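Local coordinates for putative cell filamentation protein (Bartonella quintana, PDB 4N67) that probably acts as a host-targeted Fic-domain effector that transfers AMP from ATP to target proteins, and is found here with ADP bound, at residues 73-78 and 85-90; 13-16 and 22-25. The protein carries 2 engineered substitutions. All coordinates share one frame; numbering follows the deposited sequence. Where two conformers were deposited one is given.

In the fold
Contact 2 (13-16 with 22-25) closes in the N-terminal region ahead of helix 30-48, before contact 1 (73-78 with 85-90) opens after helix 59-70. Although they follow one another along the chain, their centres lie only about 9 Å apart, on the same side of the molecule. The charged end of Lys22 in contact 2 reaches over to contact 1, Thr73 O and Lys24 N make a probable hydrogen bond, and Tyr13 meets Trp76 edge-to-face. The N-terminal segment is thereby joined to the loop after helix 59-70 and to the small 85-86/92-93 hairpin, probably the flap of the Fic fold.

Contact 1. Residues 73-78 and 85-90; sequences TFEWAG and FTFEDG
Glu75 reaches across to the loop at 87-88, while its neighbour Trp76 packs on Phe85 and Phe87. The two occupy the corner positions of a type I turn from Phe74 to Ala77. The glutamate begins with CB against the Phe85 ring, 3.7 Å from Phe85 CZ. An extended chain beyond CG (chi2 180°) then carries the carboxylate to the edge of Phe87, Glu75 CD lying 3.7 Å from Phe87 CD2 with the two planes nearly perpendicular. At the tip the oxygens divide the work. Glu75 OE1 accepts Glu88 N at 2.9 Å through its syn lone pair in a nearly straight bond (166°), tying down the start of a second type I turn, Phe87 to Gly90. Glu75 OE2 takes hydrogens from two waters, one of which weakly accepts from Asp89 N. Trp76 CB sits over the Phe85 face, 3.8 Å from the ring centroid, and the five-membered ring of Trp76 forms an offset edge-to-face pair with Phe85, planes at 72°. Trp76 CD1 meets Phe87 CZ at 3.6 Å, completing a cluster of three aromatic side chains. Trp76, its side chain about 8 Å from the bound ADP, also rests on Arg156 and Lys157 of the Fic motif loop. Thus the loop following helix 59-70 is packed against strand 85-86, which pairs antiparallel with 92-93 in the small hairpin.

Contact 2. Residues 13-16 and 22-25; sequences YFYK and KNKH
Lys22 and Asn23 each give a backbone N-H to the 13-16 segment, and these two hydrogen bonds bridge the segments. Lys22 N donates to Tyr13 O over 2.9 Å, and the same carbonyl oxygen receives a hydrogen from a water that also donates to Lys22 O, making a second, water-mediated link between the two backbones. The N-H of Asn23 is aimed almost straight (175°) at Tyr15 OH, N to O 3.0 Å, so the phenol oxygen serves as acceptor for the main chain of the facing segment. Asn23 itself closes an Asx turn: chi1 of 66° folds the amide back over its own main chain, and its OD1 accepts His25 N at 2.9 Å, while ND2 is bound to Leu21 O and Ile27 O. The turn belongs to the irregular chain that leads into helix 30-48, whose Leu33 is touched by Asn23 and whose Arg36 by His25. Packing on the Tyr15 ring comes from both residues. Lys22 CA forms a CH-pi interaction over its face, 3.9 Å from the ring centroid, and Lys22 CG lies above the rim of the same face. Asn23 ND2 instead approaches the ring edge, 3.8 Å from Tyr15 CE2, the amide turned nearly perpendicular to the ring. Charge enters through the extended Lys22 chain, whose CE passes 3.3 Å from Phe14 O before NZ reaches Asp89 in a salt bridge and Asn12 O in a hydrogen bond, with a cation-pi contact to Phe87.

Contact 1. Residues 73-78 and 85-90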
loop_
_atom_site.group_PDB
_atom_site.type_symbol
_atom_site.label_atom_id
_atom_site.label_comp_id
_atom_site.label_asym_id
_atom_site.label_seq_id
_atom_site.Cartn_x
_atom_site.Cartn_y
_atom_site.Cartn_z
ATOM N N THR A 73 -4.084 9.269 -12.597
ATOM C CA THR A 73 -3.292 10.361 -12.019
ATOM C C THR A 73 -1.842 10.322 -12.465
ATOM O O THR A 73 -1.285 11.344 -12.848
ATOM C CB THR A 73 -3.382 10.286 -10.464
ATOM O OG1 THR A 73 -4.768 10.432 -10.071
ATOM C CG2 THR A 73 -2.473 11.313 -9.780
ATOM N N PHE A 74 -1.193 9.158 -12.374
ATOM C CA PHE A 74 0.230 9.034 -12.665
ATOM C C PHE A 74 0.510 8.060 -13.810
ATOM O O PHE A 74 -0.046 6.955 -13.826
ATOM C CB PHE A 74 0.990 8.538 -11.429
ATOM C CG PHE A 74 0.939 9.460 -10.260
ATOM C CD1 PHE A 74 1.335 10.785 -10.395
ATOM C CD2 PHE A 74 0.481 9.024 -9.011
ATOM C CE1 PHE A 74 1.321 11.642 -9.304
ATOM C CE2 PHE A 74 0.454 9.894 -7.919
ATOM C CZ PHE A 74 0.885 11.203 -8.079
ATOM N N GLU A 75 1.409 8.470 -14.722
ATOM C CA GLU A 75 1.849 7.597 -15.837
ATOM C C GLU A 75 2.484 6.302 -15.336
ATOM O O GLU A 75 2.341 5.243 -15.982
ATOM C CB GLU A 75 2.825 8.307 -16.767
ATOM C CG GLU A 75 2.190 9.414 -17.611
ATOM C CD GLU A 75 3.199 10.094 -18.510
ATOM O OE1 GLU A 75 4.029 9.384 -19.114
ATOM O OE2 GLU A 75 3.149 11.323 -18.634
ATOM N N TRP A 76 3.143 6.400 -14.182
ATOM C CA TRP A 76 3.857 5.262 -13.586
ATOM C C TRP A 76 3.006 4.452 -12.635
ATOM O O TRP A 76 3.545 3.612 -11.890
ATOM C CB TRP A 76 5.150 5.737 -12.867
ATOM C CG TRP A 76 4.942 6.924 -11.989
ATOM C CD1 TRP A 76 5.086 8.257 -12.340
ATOM C CD2 TRP A 76 4.510 6.929 -10.624
ATOM N NE1 TRP A 76 4.766 9.049 -11.282
ATOM C CE2 TRP A 76 4.441 8.267 -10.209
ATOM C CE3 TRP A 76 4.249 5.927 -9.682
ATOM C CZ2 TRP A 76 4.065 8.625 -8.919
ATOM C CZ3 TRP A 76 3.870 6.289 -8.415
ATOM C CH2 TRP A 76 3.768 7.640 -8.056
ATOM N N ALA A 77 1.683 4.616 -12.632
ATOM C CA ALA A 77 0.846 3.788 -11.751
ATOM C C ALA A 77 1.147 2.312 -12.029
ATOM O O ALA A 77 1.221 1.885 -13.172
ATOM C CB ALA A 77 -0.635 4.056 -11.967
ATOM N N GLY A 78 1.256 1.548 -10.945
ATOM C CA GLY A 78 1.545 0.117 -11.020
ATOM C C GLY A 78 3.015 -0.225 -11.132
ATOM O O GLY A 78 3.345 -1.398 -11.125
ATOM N N PHE A 85 11.370 4.223 -15.053
ATOM C CA PHE A 85 10.097 4.469 -15.746
ATOM C C PHE A 85 10.298 5.648 -16.670
ATOM O O PHE A 85 10.699 6.710 -16.223
ATOM C CB PHE A 85 8.948 4.811 -14.793
ATOM C CG PHE A 85 7.709 5.183 -15.537
ATOM C CD1 PHE A 85 6.927 4.195 -16.146
ATOM C CD2 PHE A 85 7.375 6.517 -15.778
ATOM C CE1 PHE A 85 5.818 4.505 -16.900
ATOM C CE2 PHE A 85 6.273 6.812 -16.543
ATOM C CZ PHE A 85 5.495 5.819 -17.117
ATOM N N THR A 86 9.984 5.472 -17.947
ATOM C CA THR A 86 10.132 6.560 -18.912
ATOM C C THR A 86 8.777 7.197 -19.183
ATOM O O THR A 86 7.850 6.552 -19.689
ATOM C CB THR A 86 10.767 6.065 -20.194
ATOM O OG1 THR A 86 12.035 5.460 -19.883
ATOM C CG2 THR A 86 10.995 7.210 -21.168
ATOM N N PHE A 87 8.688 8.486 -18.902
ATOM C CA PHE A 87 7.475 9.238 -19.157
ATOM C C PHE A 87 7.286 9.486 -20.662
ATOM O O PHE A 87 8.200 9.384 -21.451
ATOM C CB PHE A 87 7.559 10.598 -18.470
ATOM C CG PHE A 87 7.392 10.572 -16.973
ATOM C CD1 PHE A 87 8.493 10.429 -16.134
ATOM C CD2 PHE A 87 6.136 10.748 -16.406
ATOM C CE1 PHE A 87 8.346 10.436 -14.767
ATOM C CE2 PHE A 87 5.977 10.757 -15.021
ATOM C CZ PHE A 87 7.095 10.607 -14.196
ATOM N N GLU A 88 6.086 9.870 -21.044
ATOM C CA GLU A 88 5.804 10.302 -22.398
ATOM C C GLU A 88 6.726 11.455 -22.822
ATOM O O GLU A 88 7.091 11.555 -24.002
ATOM C CB GLU A 88 4.354 10.731 -22.419
ATOM C CG GLU A 88 3.663 11.061 -23.705
ATOM C CD GLU A 88 2.215 11.374 -23.367
ATOM O OE1 GLU A 88 1.867 12.568 -23.309
ATOM O OE2 GLU A 88 1.462 10.432 -23.053
ATOM N N ASP A 89 7.167 12.279 -21.869
ATOM C CA ASP A 89 8.073 13.409 -22.159
ATOM C C ASP A 89 9.498 12.980 -22.438
ATOM O O ASP A 89 10.357 13.832 -22.757
ATOM C CB ASP A 89 8.024 14.487 -21.047
ATOM C CG ASP A 89 8.621 14.035 -19.721
ATOM O OD1 ASP A 89 9.523 13.183 -19.695
ATOM O OD2 ASP A 89 8.200 14.570 -18.693
ATOM N N GLY A 90 9.764 11.675 -22.331
ATOM C CA GLY A 90 11.061 11.095 -22.669
ATOM C C GLY A 90 12.070 10.984 -21.540
ATOM O O GLY A 90 13.126 10.377 -21.725
HETATM O O HOH W 1 5.094 12.939 -19.739
HETATM O O HOH W 2 0.984 12.442 -20.130
#

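Contact 2. Residues 13-16 and 22-25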
loop_
_atom_site.group_PDB
_atom_site.type_symbol
_atom_site.label_atom_id
_atom_site.label_comp_id
_atom_site.label_asym_id
_atom_site.label_seq_id
_atom_site.Cartn_x
_atom_site.Cartn_y
_atom_site.Cartn_z
ATOM N N TYR A 13 10.522 12.904 -11.524
ATOM C CA TYR A 13 9.116 12.731 -11.100
ATOM C C TYR A 13 8.342 14.041 -11.063
ATOM O O TYR A 13 7.130 14.010 -11.018
ATOM C CB TYR A 13 9.045 12.092 -9.708
ATOM C CG TYR A 13 9.225 10.592 -9.668
ATOM C CD1 TYR A 13 8.292 9.730 -10.211
ATOM C CD2 TYR A 13 10.350 10.022 -9.061
ATOM C CE1 TYR A 13 8.429 8.357 -10.137
ATOM C CE2 TYR A 13 10.490 8.658 -8.979
ATOM C CZ TYR A 13 9.571 7.816 -9.537
ATOM O OH TYR A 13 9.743 6.438 -9.439
ATOM N N PHE A 14 9.037 15.175 -11.045
ATOM C CA PHE A 14 8.436 16.489 -10.879
ATOM C C PHE A 14 8.542 17.305 -12.144
ATOM O O PHE A 14 9.524 17.151 -12.906
ATOM C CB PHE A 14 9.187 17.254 -9.797
ATOM C CG PHE A 14 9.094 16.657 -8.424
ATOM C CD1 PHE A 14 7.992 16.913 -7.621
ATOM C CD2 PHE A 14 10.133 15.934 -7.888
ATOM C CE1 PHE A 14 7.898 16.408 -6.334
ATOM C CE2 PHE A 14 10.048 15.434 -6.596
ATOM C CZ PHE A 14 8.935 15.674 -5.820
ATOM N N TYR A 15 7.618 18.241 -12.338
ATOM C CA TYR A 15 7.792 19.245 -13.392
ATOM C C TYR A 15 9.044 20.074 -13.082
ATOM O O TYR A 15 9.446 20.169 -11.927
ATOM C CB TYR A 15 6.555 20.152 -13.507
ATOM C CG TYR A 15 5.340 19.386 -13.996
ATOM C CD1 TYR A 15 5.324 18.840 -15.263
ATOM C CD2 TYR A 15 4.246 19.173 -13.170
ATOM C CE1 TYR A 15 4.238 18.097 -15.715
ATOM C CE2 TYR A 15 3.156 18.443 -13.619
ATOM C CZ TYR A 15 3.155 17.911 -14.873
ATOM O OH TYR A 15 2.067 17.142 -15.268
ATOM N N LYS A 16 9.627 20.635 -14.122
ATOM C CA LYS A 16 10.868 21.408 -14.021
ATOM C C LYS A 16 10.728 22.506 -12.985
ATOM O O LYS A 16 9.760 23.273 -13.019
ATOM C CB LYS A 16 11.206 22.020 -15.380
ATOM N N LYS A 22 4.612 15.194 -11.714
ATOM C CA LYS A 22 4.032 15.035 -13.034
ATOM C C LYS A 22 2.751 14.194 -12.911
ATOM O O LYS A 22 2.731 13.147 -12.278
ATOM C CB LYS A 22 5.015 14.332 -13.968
ATOM C CG LYS A 22 6.244 15.149 -14.322
ATOM C CD LYS A 22 7.240 14.397 -15.188
ATOM C CE LYS A 22 8.494 15.236 -15.416
ATOM N NZ LYS A 22 9.463 14.467 -16.232
ATOM N N ASN A 23 1.697 14.638 -13.579
ATOM C CA ASN A 23 0.403 13.980 -13.453
ATOM C C ASN A 23 -0.386 14.130 -14.736
ATOM O O ASN A 23 -0.043 14.936 -15.606
ATOM C CB ASN A 23 -0.387 14.536 -12.266
ATOM C CG ASN A 23 -0.775 15.993 -12.451
ATOM O OD1 ASN A 23 -1.820 16.310 -13.031
ATOM N ND2 ASN A 23 0.099 16.914 -12.040
ATOM N N LYS A 24 -1.471 13.369 -14.831
ATOM C CA LYS A 24 -2.290 13.331 -16.037
ATOM C C LYS A 24 -3.498 14.260 -15.985
ATOM O O LYS A 24 -4.242 14.356 -16.954
ATOM C CB LYS A 24 -2.735 11.894 -16.279
ATOM C CG LYS A 24 -1.540 11.001 -16.626
ATOM C CD LYS A 24 -1.828 9.515 -16.576
ATOM C CE LYS A 24 -2.963 9.078 -17.481
ATOM N NZ LYS A 24 -2.906 7.607 -17.698
ATOM N N HIS A 25 -3.662 14.977 -14.875
ATOM C CA HIS A 25 -4.843 15.789 -14.652
ATOM C C HIS A 25 -4.771 17.204 -15.181
ATOM O O HIS A 25 -5.775 17.921 -15.148
ATOM C CB HIS A 25 -5.135 15.876 -13.144
ATOM C CG HIS A 25 -5.547 14.600 -12.541
ATOM N ND1 HIS A 25 -6.650 13.907 -12.956
ATOM C CD2 HIS A 25 -4.972 13.852 -11.575
ATOM C CE1 HIS A 25 -6.782 12.815 -12.231
ATOM N NE2 HIS A 25 -5.766 12.761 -11.382
HETATM O O HOH W 3 5.059 11.899 -11.223
#